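Local coordinates for protein probable aspartate aminotransferase 2 (Methanococcus jannaschii, PDB 2Z61) that catalyses transamination between 4-(hydroxymethyl)-2-furancarboxaldehyde phosphate and alanine, using pyridoxal 5'-phosphate, to make the precursor of the furan moiety of methanofuran, at residues V116-P121 and P137-F142; P184-D189 and L211-L216; F104-I109 and N128-L133. All coordinates share one frame; numbering follows the deposited sequence.

Contact 1 (V116-P121 and P137-F142); sequences VLIQNP and PVFCDF
Q119 lies flat across one face of the F142 ring. Its CB sits 3.6 Å from the centroid of the F142 ring and close to the ring normal, a CH-pi contact. With the rest of the side chain extended, the terminal amide follows the ring and stacks on it, the two planes only 11° apart. On the opposite side of the sheet I118 and F139 make the second pair. There chi1 of 47° puts CG1 of I118 between the backbone N and the carbonyl carbon, and CD1 ends over a face of the F139 ring, 3.8 Å from the centroid and offset toward the rim. The same I118 CD1 also rests 3.7 Å from P137 CB. N120 comes at the F139 ring from its edge instead: N120 CB lies in the ring plane, 3.8 Å from F139 CD2, and the amide is turned steeply against the ring. On the face that carries F142, L117 and V138 run side by side, L117 CD2 being 3.8 Å from V138 CG1.

Between the two layers, strands 115-119 and 136-140 pair in parallel, as the two strands of a beta-alpha-beta unit whose crossover is helix 125-132. Pairing is tight at the start, with V138 N donating to V116 O at 2.7 Å. Toward the end it is slacker: N120 N reaches C140 O at 3.2 Å along a bent bond (137° at the hydrogen), just before the cis peptide that leads to P121.

Across the pair, side chains meet by dispersion and CH-pi contacts while the main chain supplies the hydrogen bonds. N120 OD1 accepts K341 N, N120 ND2 bonds S340 OG and D141 OD1 forms a salt bridge with K341 NZ, tying these strand ends to a distant loop.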
loop_
_atom_site.group_PDB
_atom_site.type_symbol
_atom_site.label_atom_id
_atom_site.label_comp_id
_atom_site.label_asym_id
_atom_site.label_seq_id
_atom_site.Cartn_x
_atom_site.Cartn_y
_atom_site.Cartn_z
ATOM N N VAL A 116 -19.979 12.273 -3.310
ATOM C CA VAL A 116 -18.788 12.616 -4.074
ATOM C C VAL A 116 -19.182 12.551 -5.539
ATOM O O VAL A 116 -19.778 11.571 -5.973
ATOM C CB VAL A 116 -17.634 11.617 -3.798
ATOM C CG1 VAL A 116 -16.432 11.944 -4.668
ATOM C CG2 VAL A 116 -17.250 11.664 -2.326
ATOM N N LEU A 117 -18.873 13.606 -6.293
ATOM C CA LEU A 117 -19.205 13.668 -7.712
ATOM C C LEU A 117 -18.104 13.036 -8.552
ATOM O O LEU A 117 -16.935 13.376 -8.410
ATOM C CB LEU A 117 -19.385 15.127 -8.156
ATOM C CG LEU A 117 -20.472 15.982 -7.492
ATOM C CD1 LEU A 117 -20.195 17.455 -7.753
ATOM C CD2 LEU A 117 -21.846 15.585 -8.022
ATOM N N ILE A 118 -18.481 12.119 -9.432
ATOM C CA ILE A 118 -17.522 11.472 -10.316
ATOM C C ILE A 118 -18.112 11.488 -11.717
ATOM O O ILE A 118 -19.330 11.453 -11.882
ATOM C CB ILE A 118 -17.251 10.010 -9.889
ATOM C CG1 ILE A 118 -18.576 9.291 -9.611
ATOM C CG2 ILE A 118 -16.351 9.991 -8.663
ATOM C CD1 ILE A 118 -18.420 7.859 -9.111
ATOM N N GLN A 119 -17.256 11.549 -12.728
ATOM C CA GLN A 119 -17.741 11.578 -14.103
ATOM C C GLN A 119 -18.302 10.227 -14.572
ATOM O O GLN A 119 -17.871 9.167 -14.108
ATOM C CB GLN A 119 -16.612 12.021 -15.037
ATOM C CG GLN A 119 -16.976 12.062 -16.515
ATOM C CD GLN A 119 -15.926 12.791 -17.332
ATOM O OE1 GLN A 119 -14.743 12.779 -16.988
ATOM N NE2 GLN A 119 -16.348 13.417 -18.425
ATOM N N ASN A 120 -19.275 10.290 -15.478
ATOM C CA ASN A 120 -19.905 9.110 -16.071
ATOM C C ASN A 120 -19.554 9.198 -17.558
ATOM O O ASN A 120 -20.109 10.029 -18.271
ATOM C CB ASN A 120 -21.429 9.183 -15.916
ATOM C CG ASN A 120 -22.125 7.854 -16.224
ATOM O OD1 ASN A 120 -21.601 7.005 -16.946
ATOM N ND2 ASN A 120 -23.323 7.686 -15.680
ATOM N N PRO A 121 -18.646 8.337 -18.053
ATOM C CA PRO A 121 -17.881 7.256 -17.418
ATOM C C PRO A 121 -16.604 7.720 -16.718
ATOM O O PRO A 121 -16.134 8.834 -16.944
ATOM C CB PRO A 121 -17.567 6.348 -18.590
ATOM C CG PRO A 121 -17.238 7.355 -19.655
ATOM C CD PRO A 121 -18.353 8.384 -19.499
ATOM N N PRO A 137 -21.458 7.773 -4.121
ATOM C CA PRO A 137 -20.921 8.241 -5.398
ATOM C C PRO A 137 -22.029 8.798 -6.283
ATOM O O PRO A 137 -23.033 8.125 -6.524
ATOM C CB PRO A 137 -20.293 6.981 -5.988
ATOM C CG PRO A 137 -21.169 5.902 -5.473
ATOM C CD PRO A 137 -21.378 6.307 -4.025
ATOM N N VAL A 138 -21.854 10.027 -6.758
ATOM C CA VAL A 138 -22.850 10.652 -7.620
ATOM C C VAL A 138 -22.344 10.766 -9.056
ATOM O O VAL A 138 -21.463 11.578 -9.356
ATOM C CB VAL A 138 -23.236 12.072 -7.119
ATOM C CG1 VAL A 138 -24.277 12.679 -8.048
ATOM C CG2 VAL A 138 -23.781 12.007 -5.690
ATOM N N PHE A 139 -22.898 9.949 -9.949
ATOM C CA PHE A 139 -22.500 9.999 -11.348
ATOM C C PHE A 139 -23.162 11.170 -12.054
ATOM O O PHE A 139 -24.313 11.492 -11.779
ATOM C CB PHE A 139 -22.883 8.708 -12.071
ATOM C CG PHE A 139 -21.981 7.557 -11.769
ATOM C CD1 PHE A 139 -22.135 6.819 -10.600
ATOM C CD2 PHE A 139 -20.949 7.224 -12.643
ATOM C CE1 PHE A 139 -21.269 5.762 -10.302
ATOM C CE2 PHE A 139 -20.077 6.169 -12.355
ATOM C CZ PHE A 139 -20.238 5.437 -11.181
ATOM N N CYS A 140 -22.426 11.812 -12.958
ATOM C CA CYS A 140 -22.961 12.937 -13.724
ATOM C C CYS A 140 -22.036 13.311 -14.876
ATOM O O CYS A 140 -20.842 12.999 -14.847
ATOM C CB CYS A 140 -23.171 14.155 -12.814
ATOM S SG CYS A 140 -21.663 14.872 -12.138
ATOM N N ASP A 141 -22.590 13.953 -15.902
ATOM C CA ASP A 141 -21.783 14.388 -17.037
ATOM C C ASP A 141 -20.975 15.560 -16.514
ATOM O O ASP A 141 -21.423 16.257 -15.606
ATOM C CB ASP A 141 -22.654 14.874 -18.201
ATOM C CG ASP A 141 -23.718 13.876 -18.590
ATOM O OD1 ASP A 141 -23.430 12.657 -18.573
ATOM O OD2 ASP A 141 -24.839 14.313 -18.929
ATOM N N PHE A 142 -19.792 15.792 -17.065
ATOM C CA PHE A 142 -19.006 16.912 -16.579
ATOM C C PHE A 142 -19.233 18.189 -17.380
ATOM O O PHE A 142 -18.329 18.711 -18.023
ATOM C CB PHE A 142 -17.516 16.539 -16.512
ATOM C CG PHE A 142 -17.098 15.946 -15.178
ATOM C CD1 PHE A 142 -18.059 15.497 -14.274
ATOM C CD2 PHE A 142 -15.754 15.852 -14.821
ATOM C CE1 PHE A 142 -17.694 14.969 -13.038
ATOM C CE2 PHE A 142 -15.379 15.324 -13.584
ATOM C CZ PHE A 142 -16.353 14.883 -12.691
#

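Contact 2 (P184-D189 and L211-L216); sequences PYIISD and LEKTIL
The Y185 ring meets K213 through the main chain: K213 O comes in on a slant, 3.9 Å from Y185 CD2, squarely over neither the face nor the rim. I109 of helix 98-109 packs on the same tyrosine, and so does M1 of the second subunit. The peptide groups of the two strands pair through three hydrogen bonds. I186 N gives its hydrogen to K213 O at 2.8 Å. On the other side of the same residue, I186 O accepts from I215 N, and I215 O then accepts from S188 N. T214 CA also presses close to the I186 carbonyl, 3.1 Å from I186 O.

These are neighbouring parallel strands, 185-189 and 214-219, in the middle of the mixed seven-stranded sheet of the large domain of a fold type I pyridoxal phosphate enzyme. I187 and I215 point to the face covered by helix 98-109. I186 and T214 point the other way, toward Y180 of helix 173-182.

Where the strands begin, chi1 of 55° puts K213 CG between its backbone N and carbonyl carbon, and the bend at chi3 (-49°) brings CE back to P184. CB lies off the oxygen end of the P184 carbonyl and CE above its plane, K213 CE 3.2 Å from P184 O. The ammonium goes past it to bond Y180 O. At the far end of the strand, D189 OD1 is hydrogen-bonded to Y126 OH, and OD1 also lies close to N1 of the cofactor on K222, consistent with the aspartate that faces the pyridine nitrogen in this family.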
loop_
_atom_site.group_PDB
_atom_site.type_symbol
_atom_site.label_atom_id
_atom_site.label_comp_id
_atom_site.label_asym_id
_atom_site.label_seq_id
_atom_site.Cartn_x
_atom_site.Cartn_y
_atom_site.Cartn_z
ATOM N N PRO A 184 -16.657 22.227 -2.132
ATOM C CA PRO A 184 -15.655 22.315 -1.066
ATOM C C PRO A 184 -14.283 21.681 -1.313
ATOM O O PRO A 184 -13.266 22.237 -0.908
ATOM C CB PRO A 184 -16.385 21.741 0.155
ATOM C CG PRO A 184 -17.477 20.899 -0.434
ATOM C CD PRO A 184 -17.926 21.672 -1.629
ATOM N N TYR A 185 -14.238 20.535 -1.985
ATOM C CA TYR A 185 -12.950 19.897 -2.248
ATOM C C TYR A 185 -12.799 19.360 -3.665
ATOM O O TYR A 185 -13.705 18.729 -4.197
ATOM C CB TYR A 185 -12.690 18.745 -1.263
ATOM C CG TYR A 185 -12.326 19.200 0.122
ATOM C CD1 TYR A 185 -13.230 19.076 1.173
ATOM C CD2 TYR A 185 -11.093 19.791 0.377
ATOM C CE1 TYR A 185 -12.914 19.534 2.447
ATOM C CE2 TYR A 185 -10.768 20.252 1.645
ATOM C CZ TYR A 185 -11.684 20.122 2.674
ATOM O OH TYR A 185 -11.381 20.589 3.926
ATOM N N ILE A 186 -11.647 19.629 -4.268
ATOM C CA ILE A 186 -11.343 19.156 -5.608
ATOM C C ILE A 186 -10.222 18.125 -5.498
ATOM O O ILE A 186 -9.127 18.431 -5.019
ATOM C CB ILE A 186 -10.856 20.297 -6.557
ATOM C CG1 ILE A 186 -12.036 21.129 -7.079
ATOM C CG2 ILE A 186 -10.124 19.696 -7.760
ATOM C CD1 ILE A 186 -12.702 21.999 -6.055
ATOM N N ILE A 187 -10.503 16.895 -5.911
ATOM C CA ILE A 187 -9.494 15.841 -5.894
ATOM C C ILE A 187 -9.142 15.647 -7.364
ATOM O O ILE A 187 -9.942 15.145 -8.146
ATOM C CB ILE A 187 -10.058 14.539 -5.281
ATOM C CG1 ILE A 187 -10.459 14.798 -3.820
ATOM C CG2 ILE A 187 -9.025 13.419 -5.369
ATOM C CD1 ILE A 187 -10.999 13.580 -3.100
ATOM N N SER A 188 -7.943 16.075 -7.745
ATOM C CA SER A 188 -7.514 15.986 -9.136
ATOM C C SER A 188 -6.589 14.792 -9.366
ATOM O O SER A 188 -5.499 14.709 -8.791
ATOM C CB SER A 188 -6.805 17.291 -9.526
ATOM O OG SER A 188 -6.636 17.400 -10.920
ATOM N N ASP A 189 -7.036 13.867 -10.208
ATOM C CA ASP A 189 -6.264 12.673 -10.522
ATOM C C ASP A 189 -5.539 12.960 -11.832
ATOM O O ASP A 189 -6.138 12.923 -12.901
ATOM C CB ASP A 189 -7.207 11.475 -10.664
ATOM C CG ASP A 189 -6.464 10.165 -10.814
ATOM O OD1 ASP A 189 -7.115 9.100 -10.794
ATOM O OD2 ASP A 189 -5.224 10.202 -10.953
ATOM N N LEU A 211 -3.336 25.376 -2.946
ATOM C CA LEU A 211 -3.921 24.093 -2.575
ATOM C C LEU A 211 -4.824 24.247 -1.360
ATOM O O LEU A 211 -4.784 23.431 -0.434
ATOM C CB LEU A 211 -2.809 23.092 -2.276
ATOM C CG LEU A 211 -1.765 22.970 -3.387
ATOM C CD1 LEU A 211 -0.493 22.352 -2.830
ATOM C CD2 LEU A 211 -2.334 22.147 -4.532
ATOM N N GLU A 212 -5.632 25.302 -1.375
ATOM C CA GLU A 212 -6.559 25.592 -0.293
ATOM C C GLU A 212 -7.662 24.553 -0.235
ATOM O O GLU A 212 -8.068 24.124 0.846
ATOM C CB GLU A 212 -7.186 26.973 -0.490
ATOM C CG GLU A 212 -6.186 28.118 -0.469
ATOM C CD GLU A 212 -6.831 29.468 -0.746
ATOM O OE1 GLU A 212 -6.098 30.483 -0.766
ATOM O OE2 GLU A 212 -8.069 29.512 -0.945
ATOM N N LYS A 213 -8.155 24.153 -1.402
ATOM C CA LYS A 213 -9.228 23.173 -1.452
ATOM C C LYS A 213 -9.006 22.068 -2.482
ATOM O O LYS A 213 -9.956 21.448 -2.961
ATOM C CB LYS A 213 -10.558 23.884 -1.712
ATOM C CG LYS A 213 -10.569 24.749 -2.961
ATOM C CD LYS A 213 -11.800 25.648 -3.010
ATOM C CE LYS A 213 -13.077 24.872 -2.732
ATOM N NZ LYS A 213 -14.280 25.751 -2.697
ATOM N N THR A 214 -7.751 21.818 -2.830
ATOM C CA THR A 214 -7.468 20.758 -3.781
ATOM C C THR A 214 -6.445 19.750 -3.267
ATOM O O THR A 214 -5.551 20.081 -2.486
ATOM C CB THR A 214 -6.947 21.292 -5.148
ATOM O OG1 THR A 214 -5.540 21.048 -5.262
ATOM C CG2 THR A 214 -7.196 22.766 -5.283
ATOM N N ILE A 215 -6.617 18.507 -3.698
ATOM C CA ILE A 215 -5.691 17.440 -3.359
ATOM C C ILE A 215 -5.302 16.901 -4.725
ATOM O O ILE A 215 -6.141 16.419 -5.477
ATOM C CB ILE A 215 -6.344 16.330 -2.524
ATOM C CG1 ILE A 215 -6.954 16.932 -1.256
ATOM C CG2 ILE A 215 -5.293 15.295 -2.151
ATOM C CD1 ILE A 215 -7.542 15.915 -0.295
ATOM N N LEU A 216 -4.028 17.030 -5.053
ATOM C CA LEU A 216 -3.518 16.605 -6.339
ATOM C C LEU A 216 -2.863 15.230 -6.233
ATOM O O LEU A 216 -2.014 14.979 -5.370
ATOM C CB LEU A 216 -2.517 17.652 -6.842
ATOM C CG LEU A 216 -2.070 17.656 -8.304
ATOM C CD1 LEU A 216 -1.258 18.914 -8.563
ATOM C CD2 LEU A 216 -1.253 16.408 -8.622
#

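Contact 3 (F104-I109 and N128-L133); sequences FALSSI and NFIRFL
L106 has CG swung away from its own carbonyl carbon (chi1 -75°), and chi2 of 168° carries CD1 on toward the facing helix. The CB bond of F129 points at L106 from its place on that helix, and chi1 of -71° sets the ring so that the leucine meets it at the edge. L106 CD1 lands 3.5 Å from F129 CB, near the plane of the aromatic ring and 4.1 Å from F129 CD2. The two side chains cross at about a right angle, and I130 lies a little farther along, its CG1 4.3 Å from L106 CD1.

L133, the first residue to leave helical geometry after helix 125-132, fills the other half of the contact with its two methyls. CD1 rests against the main chain where L106 passes into S107, 3.7 Å from L106 CB and 3.6 Å from S107 N. CD2 packs as an apolar neighbour against the hydroxyl, 3.8 Å from S107 OG. S107 OG is itself hydrogen-bonded to F103 O, one turn back in its own helix.

No hydrogen bond joins the two segments. The second subunit reaches them as well: its F132 packs on S107 and L133, and its S3 hydroxyl bonds S107 O. This is the helix layer on the dimer side of the central sheet in a class I aminotransferase, an alpha/beta large domain.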
loop_
_atom_site.group_PDB
_atom_site.type_symbol
_atom_site.label_atom_id
_atom_site.label_comp_id
_atom_site.label_asym_id
_atom_site.label_seq_id
_atom_site.Cartn_x
_atom_site.Cartn_y
_atom_site.Cartn_z
ATOM N N PHE A 104 -6.095 7.464 0.438
ATOM C CA PHE A 104 -5.751 8.269 1.601
ATOM C C PHE A 104 -6.375 9.664 1.515
ATOM O O PHE A 104 -6.792 10.228 2.530
ATOM C CB PHE A 104 -4.229 8.396 1.722
ATOM C CG PHE A 104 -3.531 7.126 2.136
ATOM C CD1 PHE A 104 -2.139 7.042 2.100
ATOM C CD2 PHE A 104 -4.254 6.026 2.587
ATOM C CE1 PHE A 104 -1.474 5.880 2.511
ATOM C CE2 PHE A 104 -3.601 4.862 3.000
ATOM C CZ PHE A 104 -2.206 4.791 2.962
ATOM N N ALA A 105 -6.430 10.218 0.301
ATOM C CA ALA A 105 -7.008 11.548 0.087
ATOM C C ALA A 105 -8.482 11.553 0.483
ATOM O O ALA A 105 -8.915 12.396 1.272
ATOM C CB ALA A 105 -6.852 11.962 -1.379
ATOM N N LEU A 106 -9.241 10.610 -0.072
ATOM C CA LEU A 106 -10.667 10.488 0.235
ATOM C C LEU A 106 -10.891 10.261 1.736
ATOM O O LEU A 106 -11.783 10.869 2.336
ATOM C CB LEU A 106 -11.289 9.336 -0.571
ATOM C CG LEU A 106 -11.555 9.576 -2.067
ATOM C CD1 LEU A 106 -11.889 8.262 -2.761
ATOM C CD2 LEU A 106 -12.700 10.577 -2.244
ATOM N N SER A 107 -10.068 9.404 2.346
ATOM C CA SER A 107 -10.202 9.107 3.777
ATOM C C SER A 107 -10.102 10.322 4.685
ATOM O O SER A 107 -10.825 10.428 5.676
ATOM C CB SER A 107 -9.135 8.100 4.228
ATOM O OG SER A 107 -9.267 6.856 3.563
ATOM N N SER A 108 -9.201 11.237 4.348
ATOM C CA SER A 108 -8.971 12.413 5.169
ATOM C C SER A 108 -10.051 13.488 5.160
ATOM O O SER A 108 -10.043 14.360 6.024
ATOM C CB SER A 108 -7.632 13.052 4.786
ATOM O OG SER A 108 -7.660 13.538 3.453
ATOM N N ILE A 109 -10.983 13.431 4.210
ATOM C CA ILE A 109 -12.016 14.462 4.136
ATOM C C ILE A 109 -13.459 13.977 3.990
ATOM O O ILE A 109 -14.383 14.784 4.017
ATOM C CB ILE A 109 -11.724 15.443 2.959
ATOM C CG1 ILE A 109 -12.044 14.771 1.618
ATOM C CG2 ILE A 109 -10.260 15.861 2.972
ATOM C CD1 ILE A 109 -11.632 15.595 0.401
ATOM N N ASN A 128 -15.855 2.420 -5.730
ATOM C CA ASN A 128 -15.589 1.489 -4.639
ATOM C C ASN A 128 -14.946 2.167 -3.432
ATOM O O ASN A 128 -15.309 1.886 -2.283
ATOM C CB ASN A 128 -14.735 0.316 -5.129
ATOM C CG ASN A 128 -15.541 -0.667 -5.962
ATOM O OD1 ASN A 128 -16.716 -0.908 -5.673
ATOM N ND2 ASN A 128 -14.918 -1.246 -6.986
ATOM N N PHE A 129 -14.001 3.071 -3.686
ATOM C CA PHE A 129 -13.351 3.800 -2.603
ATOM C C PHE A 129 -14.396 4.632 -1.859
ATOM O O PHE A 129 -14.396 4.693 -0.632
ATOM C CB PHE A 129 -12.286 4.767 -3.144
ATOM C CG PHE A 129 -11.047 4.103 -3.684
ATOM C CD1 PHE A 129 -10.938 2.719 -3.753
ATOM C CD2 PHE A 129 -9.968 4.880 -4.101
ATOM C CE1 PHE A 129 -9.775 2.122 -4.229
ATOM C CE2 PHE A 129 -8.800 4.292 -4.575
ATOM C CZ PHE A 129 -8.704 2.908 -4.639
ATOM N N ILE A 130 -15.282 5.271 -2.620
ATOM C CA ILE A 130 -16.309 6.137 -2.043
ATOM C C ILE A 130 -17.294 5.381 -1.150
ATOM O O ILE A 130 -17.532 5.788 -0.010
ATOM C CB ILE A 130 -17.055 6.919 -3.169
ATOM C CG1 ILE A 130 -16.102 7.960 -3.769
ATOM C CG2 ILE A 130 -18.311 7.611 -2.606
ATOM C CD1 ILE A 130 -16.470 8.432 -5.185
ATOM N N ARG A 131 -17.853 4.284 -1.649
ATOM C CA ARG A 131 -18.782 3.496 -0.843
ATOM C C ARG A 131 -18.077 2.974 0.406
ATOM O O ARG A 131 -18.581 3.115 1.525
ATOM C CB ARG A 131 -19.324 2.310 -1.643
ATOM C CG ARG A 131 -20.320 2.687 -2.715
ATOM C CD ARG A 131 -20.744 1.469 -3.518
ATOM N NE ARG A 131 -21.762 1.802 -4.509
ATOM C CZ ARG A 131 -22.833 2.548 -4.255
ATOM N NH1 ARG A 131 -23.029 3.037 -3.037
ATOM N NH2 ARG A 131 -23.710 2.802 -5.216
ATOM N N PHE A 132 -16.906 2.372 0.210
ATOM C CA PHE A 132 -16.133 1.821 1.317
ATOM C C PHE A 132 -16.071 2.777 2.504
ATOM O O PHE A 132 -16.122 2.344 3.657
ATOM C CB PHE A 132 -14.708 1.493 0.859
ATOM C CG PHE A 132 -13.862 0.837 1.922
ATOM C CD1 PHE A 132 -13.815 -0.549 2.037
ATOM C CD2 PHE A 132 -13.105 1.607 2.803
ATOM C CE1 PHE A 132 -13.019 -1.170 3.013
ATOM C CE2 PHE A 132 -12.305 1.001 3.786
ATOM C CZ PHE A 132 -12.262 -0.393 3.887
ATOM N N LEU A 133 -15.957 4.073 2.219
ATOM C CA LEU A 133 -15.879 5.086 3.272
ATOM C C LEU A 133 -17.246 5.600 3.729
ATOM O O LEU A 133 -17.332 6.611 4.426
ATOM C CB LEU A 133 -15.008 6.256 2.806
ATOM C CG LEU A 133 -13.532 5.929 2.555
ATOM C CD1 LEU A 133 -12.839 7.112 1.886
ATOM C CD2 LEU A 133 -12.853 5.596 3.875
#

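From the N terminus, helix 98-109 opens contact 3 and strand 115-119 then opens contact 1. Helix 125-132 returns to close contact 3, and strand 136-140 closes contact 1, so the two loops cross along the chain. I130 joins them physically, packing from the helix onto V116, I118 and P137. Contact 2 follows in series: after strand 185-189 an excursion without helix or strand brings the chain back to 214-219. Contact 2 lies in the same sheet as contact 1 without touching it. Helix 98-109 spans to contact 2, L106 and I109 meeting I187 while A105 meets I215. Together the three contacts tie the sheet's interior and its 136-140 margin to one helical layer.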